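Local coordinates for thioredoxin domain-containing protein (Vibrio parahaemolyticus, PDB 2R5S) that is of uncharacterised function, contributing here the tetratricopeptide-repeat part of a longer thioredoxin-domain protein that may act in protein disulfide reduction, at residues A111-A115 with A127-L131; W132-K136 with Q170-I174. All coordinates share one frame; numbering follows the deposited sequence.

Interaction 1: A111-A115 with A127-L131; sequences ACELA and ALELL
Ala115 meets Leu131 and Ala127 where helices 108-120 and 124-135 run side by side in opposite senses, their local axes 165° apart and 9.1 Å at closest approach. Apolar side-chain packing carries most of the contact. The CB of Ala115 sits against both methyls of Leu131, 3.5 Å from its CD1 and 3.6 Å from its CD2, so that the methyl of the alanine faces the fork of the leucine. The preceding residue, Leu130, uses a single branch: its CD2 lies 3.8 Å from Leu114 CD2 and also reaches the CB of Ala111. The two leucine side chains cross nearly at right angles. With CG roughly anti to the backbone N (chi1 -155°), Leu130 extends toward helix 108-120, which brings CD2 to both partners.

A second group of contacts sets methyls against main-chain oxygens. Leu130 CD2 lies 3.6 Å from Ala111 O, which already accepts the helical bond from Ala115 N, and Ala127 CB comes within 3.5 Å of Ala115 O. The Ala115 and Ala127 CA atoms are only 4.2 Å apart, an approach that small side chains permit. Leu101 of helix 92-103 touches Leu130 and Leu114 on one flank; Thr149 and Phe150 of helix 145-157 touch Leu131. With no hydrogen bond between the segments, this antiparallel helix pair of the tetratricopeptide-repeat region is joined here by close apolar fit.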
ATOM      1  N   ALA A 111       0.979 -14.257 -14.446  1.00 53.82           N
ATOM      2  CA  ALA A 111       1.458 -12.980 -13.977  1.00 54.42           C
ATOM      3  C   ALA A 111       0.335 -12.249 -13.291  1.00 54.17           C
ATOM      4  O   ALA A 111       0.519 -11.762 -12.173  1.00 54.69           O
ATOM      5  CB  ALA A 111       2.104 -12.177 -15.085  1.00 53.41           C
ATOM      6  N   CYS A 112      -0.846 -12.258 -13.909  1.00 54.74           N
ATOM      7  CA  CYS A 112      -2.063 -11.710 -13.309  1.00 54.67           C
ATOM      8  C   CYS A 112      -2.339 -12.305 -11.947  1.00 53.79           C
ATOM      9  O   CYS A 112      -2.630 -11.583 -11.009  1.00 55.51           O
ATOM     10  CB  CYS A 112      -3.256 -11.852 -14.268  1.00 54.65           C
ATOM     11  SG  CYS A 112      -3.119 -10.655 -15.683  1.00 59.96           S
ATOM     12  N   GLU A 113      -2.235 -13.623 -11.831  1.00 53.13           N
ATOM     13  CA  GLU A 113      -2.452 -14.369 -10.539  1.00 51.46           C
ATOM     14  C   GLU A 113      -1.318 -14.030  -9.507  1.00 50.50           C
ATOM     15  O   GLU A 113      -1.573 -13.726  -8.349  1.00 48.60           O
ATOM     16  CB  GLU A 113      -2.350 -15.837 -10.793  1.00 50.38           C
ATOM     17  CG  GLU A 113      -3.198 -16.441 -11.874  1.00 54.89           C
ATOM     18  CD  GLU A 113      -3.112 -17.992 -11.821  1.00 61.47           C
ATOM     19  OE1 GLU A 113      -3.097 -18.627 -12.899  1.00 63.47           O
ATOM     20  OE2 GLU A 113      -3.012 -18.570 -10.689  1.00 61.79           O
ATOM     21  N   LEU A 114      -0.061 -14.090  -9.938  1.00 48.72           N
ATOM     22  CA  LEU A 114       1.025 -13.652  -9.043  1.00 50.19           C
ATOM     23  C   LEU A 114       0.683 -12.237  -8.460  1.00 51.63           C
ATOM     24  O   LEU A 114       0.604 -12.033  -7.210  1.00 52.73           O
ATOM     25  CB  LEU A 114       2.385 -13.671  -9.771  1.00 50.03           C
ATOM     26  CG  LEU A 114       3.528 -13.231  -8.880  1.00 50.24           C
ATOM     27  CD1 LEU A 114       3.356 -13.954  -7.535  1.00 47.37           C
ATOM     28  CD2 LEU A 114       4.896 -13.520  -9.460  1.00 47.47           C
ATOM     29  N   ALA A 115       0.339 -11.305  -9.359  1.00 52.07           N
ATOM     30  CA  ALA A 115       0.056  -9.950  -8.991  1.00 51.77           C
ATOM     31  C   ALA A 115      -1.073  -9.835  -8.004  1.00 53.68           C
ATOM     32  O   ALA A 115      -0.930  -9.059  -7.064  1.00 56.30           O
ATOM     33  CB  ALA A 115      -0.153  -9.065 -10.256  1.00 52.62           C
ATOM     34  N   ALA A 127       3.569  -6.279  -7.337  1.00 53.33           N
ATOM     35  CA  ALA A 127       2.375  -6.541  -8.130  1.00 53.11           C
ATOM     36  C   ALA A 127       2.313  -5.598  -9.375  1.00 54.89           C
ATOM     37  O   ALA A 127       2.226  -6.059 -10.501  1.00 57.11           O
ATOM     38  CB  ALA A 127       1.166  -6.297  -7.293  1.00 51.28           C
ATOM     39  N   LEU A 128       2.346  -4.285  -9.160  1.00 54.68           N
ATOM     40  CA  LEU A 128       2.155  -3.317 -10.225  1.00 54.03           C
ATOM     41  C   LEU A 128       3.383  -3.277 -11.099  1.00 54.28           C
ATOM     42  O   LEU A 128       3.287  -2.935 -12.283  1.00 53.72           O
ATOM     43  CB  LEU A 128       1.895  -1.922  -9.647  1.00 53.85           C
ATOM     44  CG  LEU A 128       0.528  -1.742  -8.979  1.00 53.21           C
ATOM     45  CD1 LEU A 128       0.461  -0.600  -7.954  1.00 49.81           C
ATOM     46  CD2 LEU A 128      -0.653  -1.663  -9.997  1.00 52.45           C
ATOM     47  N   GLU A 129       4.560  -3.572 -10.553  1.00 53.79           N
ATOM     48  CA  GLU A 129       5.783  -3.502 -11.430  1.00 53.14           C
ATOM     49  C   GLU A 129       5.749  -4.749 -12.321  1.00 53.55           C
ATOM     50  O   GLU A 129       5.965  -4.684 -13.521  1.00 51.38           O
ATOM     51  CB  GLU A 129       7.059  -3.514 -10.622  1.00 52.93           C
ATOM     52  CG  GLU A 129       8.343  -3.736 -11.467  1.00 56.14           C
ATOM     53  CD  GLU A 129       8.969  -2.462 -11.964  1.00 60.05           C
ATOM     54  OE1 GLU A 129       8.322  -1.386 -11.851  1.00 63.38           O
ATOM     55  OE2 GLU A 129      10.120  -2.504 -12.499  1.00 64.55           O
ATOM     56  N   LEU A 130       5.408  -5.905 -11.738  1.00 54.31           N
ATOM     57  CA  LEU A 130       5.197  -7.095 -12.564  1.00 55.14           C
ATOM     58  C   LEU A 130       4.356  -6.767 -13.818  1.00 54.86           C
ATOM     59  O   LEU A 130       4.784  -7.001 -14.954  1.00 55.11           O
ATOM     60  CB  LEU A 130       4.470  -8.195 -11.763  1.00 54.88           C
ATOM     61  CG  LEU A 130       4.794  -9.549 -12.370  1.00 54.35           C
ATOM     62  CD1 LEU A 130       6.317  -9.940 -12.302  1.00 52.21           C
ATOM     63  CD2 LEU A 130       3.902 -10.612 -11.725  1.00 49.05           C
ATOM     64  N   LEU A 131       3.168  -6.222 -13.598  1.00 53.94           N
ATOM     65  CA  LEU A 131       2.213  -5.957 -14.672  1.00 53.36           C
ATOM     66  C   LEU A 131       2.734  -4.869 -15.614  1.00 53.59           C
ATOM     67  O   LEU A 131       2.540  -4.935 -16.840  1.00 54.16           O
ATOM     68  CB  LEU A 131       0.872  -5.566 -14.050  1.00 53.09           C
ATOM     69  CG  LEU A 131      -0.092  -6.773 -13.770  1.00 54.49           C
ATOM     70  CD1 LEU A 131       0.663  -8.072 -13.522  1.00 51.19           C
ATOM     71  CD2 LEU A 131      -1.211  -6.605 -12.701  1.00 53.58           C
TER

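Interaction 2: W132-K136 with Q170-I174; sequences WNILK and QLYSI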
ATOM      1  N   TRP A 132       3.388  -3.862 -15.040  1.00 53.18           N
ATOM      2  CA  TRP A 132       3.806  -2.699 -15.755  1.00 52.36           C
ATOM      3  C   TRP A 132       4.753  -3.185 -16.832  1.00 54.02           C
ATOM      4  O   TRP A 132       4.749  -2.683 -17.941  1.00 54.79           O
ATOM      5  CB  TRP A 132       4.562  -1.708 -14.846  1.00 50.75           C
ATOM      6  CG  TRP A 132       5.303  -0.620 -15.690  1.00 51.03           C
ATOM      7  CD1 TRP A 132       6.677  -0.442 -15.855  1.00 47.85           C
ATOM      8  CD2 TRP A 132       4.680   0.386 -16.490  1.00 48.47           C
ATOM      9  NE1 TRP A 132       6.905   0.603 -16.715  1.00 48.74           N
ATOM     10  CE2 TRP A 132       5.695   1.127 -17.105  1.00 47.99           C
ATOM     11  CE3 TRP A 132       3.344   0.732 -16.743  1.00 52.29           C
ATOM     12  CZ2 TRP A 132       5.414   2.173 -17.960  1.00 50.35           C
ATOM     13  CZ3 TRP A 132       3.081   1.778 -17.592  1.00 50.08           C
ATOM     14  CH2 TRP A 132       4.085   2.475 -18.190  1.00 47.79           C
ATOM     15  N   ASN A 133       5.588  -4.161 -16.474  1.00 55.87           N
ATOM     16  CA  ASN A 133       6.608  -4.710 -17.369  1.00 56.68           C
ATOM     17  C   ASN A 133       6.004  -5.394 -18.611  1.00 56.06           C
ATOM     18  O   ASN A 133       6.629  -5.469 -19.651  1.00 54.32           O
ATOM     19  CB  ASN A 133       7.507  -5.657 -16.585  1.00 57.73           C
ATOM     20  CG  ASN A 133       8.719  -4.944 -15.973  1.00 61.00           C
ATOM     21  OD1 ASN A 133       9.092  -3.845 -16.382  1.00 62.97           O
ATOM     22  ND2 ASN A 133       9.310  -5.560 -14.971  1.00 62.10           N
ATOM     23  N   ILE A 134       4.766  -5.880 -18.489  1.00 56.01           N
ATOM     24  CA  ILE A 134       4.056  -6.487 -19.615  1.00 54.75           C
ATOM     25  C   ILE A 134       3.373  -5.369 -20.443  1.00 55.34           C
ATOM     26  O   ILE A 134       3.465  -5.328 -21.664  1.00 56.85           O
ATOM     27  CB  ILE A 134       3.051  -7.501 -19.073  1.00 54.98           C
ATOM     28  CG1 ILE A 134       3.788  -8.683 -18.451  1.00 53.70           C
ATOM     29  CG2 ILE A 134       2.055  -7.987 -20.143  1.00 54.34           C
ATOM     30  CD1 ILE A 134       2.930  -9.554 -17.711  1.00 41.80           C
ATOM     31  N   LEU A 135       2.739  -4.424 -19.752  1.00 55.09           N
ATOM     32  CA  LEU A 135       1.881  -3.420 -20.373  1.00 53.30           C
ATOM     33  C   LEU A 135       2.598  -2.442 -21.245  1.00 52.87           C
ATOM     34  O   LEU A 135       2.041  -1.956 -22.239  1.00 51.77           O
ATOM     35  CB  LEU A 135       1.013  -2.678 -19.335  1.00 50.53           C
ATOM     36  CG  LEU A 135      -0.019  -3.424 -18.462  1.00 53.24           C
ATOM     37  CD1 LEU A 135      -0.487  -2.506 -17.336  1.00 42.48           C
ATOM     38  CD2 LEU A 135      -1.236  -3.943 -19.165  1.00 48.38           C
ATOM     39  N   LYS A 136       3.817  -2.107 -20.874  1.00 54.91           N
ATOM     40  CA  LYS A 136       4.596  -1.177 -21.691  1.00 55.59           C
ATOM     41  C   LYS A 136       5.234  -1.831 -22.922  1.00 57.08           C
ATOM     42  O   LYS A 136       5.950  -1.170 -23.716  1.00 56.48           O
ATOM     43  CB  LYS A 136       5.692  -0.571 -20.835  1.00 56.06           C
ATOM     44  CG  LYS A 136       6.912  -1.400 -20.681  1.00 56.80           C
ATOM     45  CD  LYS A 136       7.811  -0.726 -19.677  1.00 53.52           C
ATOM     46  CE  LYS A 136       8.964  -1.603 -19.346  1.00 56.83           C
ATOM     47  NZ  LYS A 136       9.997  -0.759 -18.693  1.00 62.82           N
ATOM     48  N   GLN A 170       2.296   6.353 -14.628  1.00 52.84           N
ATOM     49  CA  GLN A 170       2.978   5.504 -15.564  1.00 51.68           C
ATOM     50  C   GLN A 170       2.056   5.066 -16.665  1.00 51.68           C
ATOM     51  O   GLN A 170       2.221   5.489 -17.819  1.00 52.14           O
ATOM     52  CB  GLN A 170       3.696   4.336 -14.865  1.00 51.26           C
ATOM     53  CG  GLN A 170       5.063   4.864 -14.423  1.00 53.02           C
ATOM     54  CD  GLN A 170       5.998   3.902 -13.748  1.00 50.92           C
ATOM     55  OE1 GLN A 170       6.832   4.345 -12.990  1.00 54.40           O
ATOM     56  NE2 GLN A 170       5.906   2.628 -14.040  1.00 48.13           N
ATOM     57  N   LEU A 171       1.042   4.282 -16.299  1.00 51.24           N
ATOM     58  CA  LEU A 171       0.036   3.789 -17.233  1.00 49.19           C
ATOM     59  C   LEU A 171      -0.574   4.905 -18.066  1.00 48.02           C
ATOM     60  O   LEU A 171      -0.698   4.790 -19.263  1.00 49.11           O
ATOM     61  CB  LEU A 171      -1.086   3.014 -16.461  1.00 50.49           C
ATOM     62  CG  LEU A 171      -2.267   2.598 -17.380  1.00 48.87           C
ATOM     63  CD1 LEU A 171      -1.676   1.506 -18.280  1.00 51.13           C
ATOM     64  CD2 LEU A 171      -3.511   2.079 -16.712  1.00 50.80           C
ATOM     65  N   TYR A 172      -0.931   6.010 -17.448  1.00 46.77           N
ATOM     66  CA  TYR A 172      -1.586   7.075 -18.190  1.00 45.29           C
ATOM     67  C   TYR A 172      -0.681   7.564 -19.292  1.00 46.32           C
ATOM     68  O   TYR A 172      -1.187   7.974 -20.362  1.00 43.99           O
ATOM     69  CB  TYR A 172      -1.920   8.252 -17.271  1.00 44.24           C
ATOM     70  CG  TYR A 172      -2.697   9.388 -17.919  1.00 43.39           C
ATOM     71  CD1 TYR A 172      -4.101   9.328 -18.032  1.00 40.94           C
ATOM     72  CD2 TYR A 172      -2.063  10.514 -18.390  1.00 40.12           C
ATOM     73  CE1 TYR A 172      -4.824  10.332 -18.596  1.00 43.14           C
ATOM     74  CE2 TYR A 172      -2.794  11.533 -19.015  1.00 43.71           C
ATOM     75  CZ  TYR A 172      -4.179  11.423 -19.097  1.00 44.87           C
ATOM     76  OH  TYR A 172      -4.918  12.426 -19.649  1.00 47.65           O
ATOM     77  N   SER A 173       0.648   7.609 -19.026  1.00 46.82           N
ATOM     78  CA  SER A 173       1.618   8.297 -19.973  1.00 45.64           C
ATOM     79  C   SER A 173       1.809   7.539 -21.284  1.00 48.08           C
ATOM     80  O   SER A 173       2.296   8.105 -22.263  1.00 49.21           O
ATOM     81  CB  SER A 173       3.021   8.516 -19.331  1.00 45.66           C
ATOM     82  OG  SER A 173       3.609   7.277 -18.970  1.00 42.44           O
ATOM     83  N   ILE A 174       1.407   6.263 -21.285  1.00 49.31           N
ATOM     84  CA  ILE A 174       1.594   5.367 -22.404  1.00 49.26           C
ATOM     85  C   ILE A 174       0.250   4.947 -23.040  1.00 50.53           C
ATOM     86  O   ILE A 174       0.251   4.322 -24.058  1.00 50.39           O
ATOM     87  CB  ILE A 174       2.512   4.106 -22.043  1.00 48.88           C
ATOM     88  CG1 ILE A 174       1.881   3.238 -21.003  1.00 45.34           C
ATOM     89  CG2 ILE A 174       3.953   4.540 -21.529  1.00 45.59           C
ATOM     90  CD1 ILE A 174       2.280   1.845 -21.132  1.00 41.70           C
TER
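The end of helix 124-135, with Lys136 just beyond it, lies beside residues 170-174 of helix 162-174, Trp132 and Leu171 having CA atoms 7.6 Å apart and Lys136 and Ile174 7.2 Å. Trp132 makes the broadest contact. Its CG is anti to the backbone N (chi1 166°), which carries the indole across toward the other helix. Gln170 lies over one face: its CB stands 3.9 Å from the centroid of the six-membered ring, 15° off the normal, in a CH-pi contact, while its extended chain takes NE2 above the pyrrole side, 3.4 Å from Trp132 CE2. Amide and indole planes are inclined by 60°, so the two groups are not stacked flat. The other end of the amide is held separately, OE1 being hydrogen-bonded to Lys166. On the opposite face of the indole lies Lys136 CB, offset toward the rim.

Both helices belong to the tetratricopeptide-repeat region, and helix 145-157 lies between them in sequence; its Phe150 touches Leu135 and its Met151 touches Leu171, adding apolar neighbours to the two leucines. Ile174 comes from the direction opposite to Trp132, its CD1 3.5 Å from Trp132 CH2 and 3.8 Å from Lys136 CA. Deeper in, Leu135 CD1 and Leu171 CD1 meet at 4.3 Å. Gln170 O accepts a bond from the backbone N of Ser173 and another from Ser173 OG, which at 2.5 Å is so short that its detail is doubtful.

Helix 124-135 is common to both contacts, which follow one another along the chain: interaction 1 uses its middle to meet the preceding helix 108-120, and interaction 2 uses its C-terminal end to meet helix 162-174, near the end of the chain. Their centres are 13 Å apart, and they touch directly where Ala111 CB packs against Ile134 CD1 at 3.8 Å. All four segments belong to the second tetratricopeptide-repeat region. Interaction 1 is buried and joins neighbours in sequence, whereas interaction 2 is partly buried and joins helices separated by helix 145-157. Helix 124-135 thus contacts both its sequence neighbour and the last helix, alongside helix 145-157, which also touches the last helix.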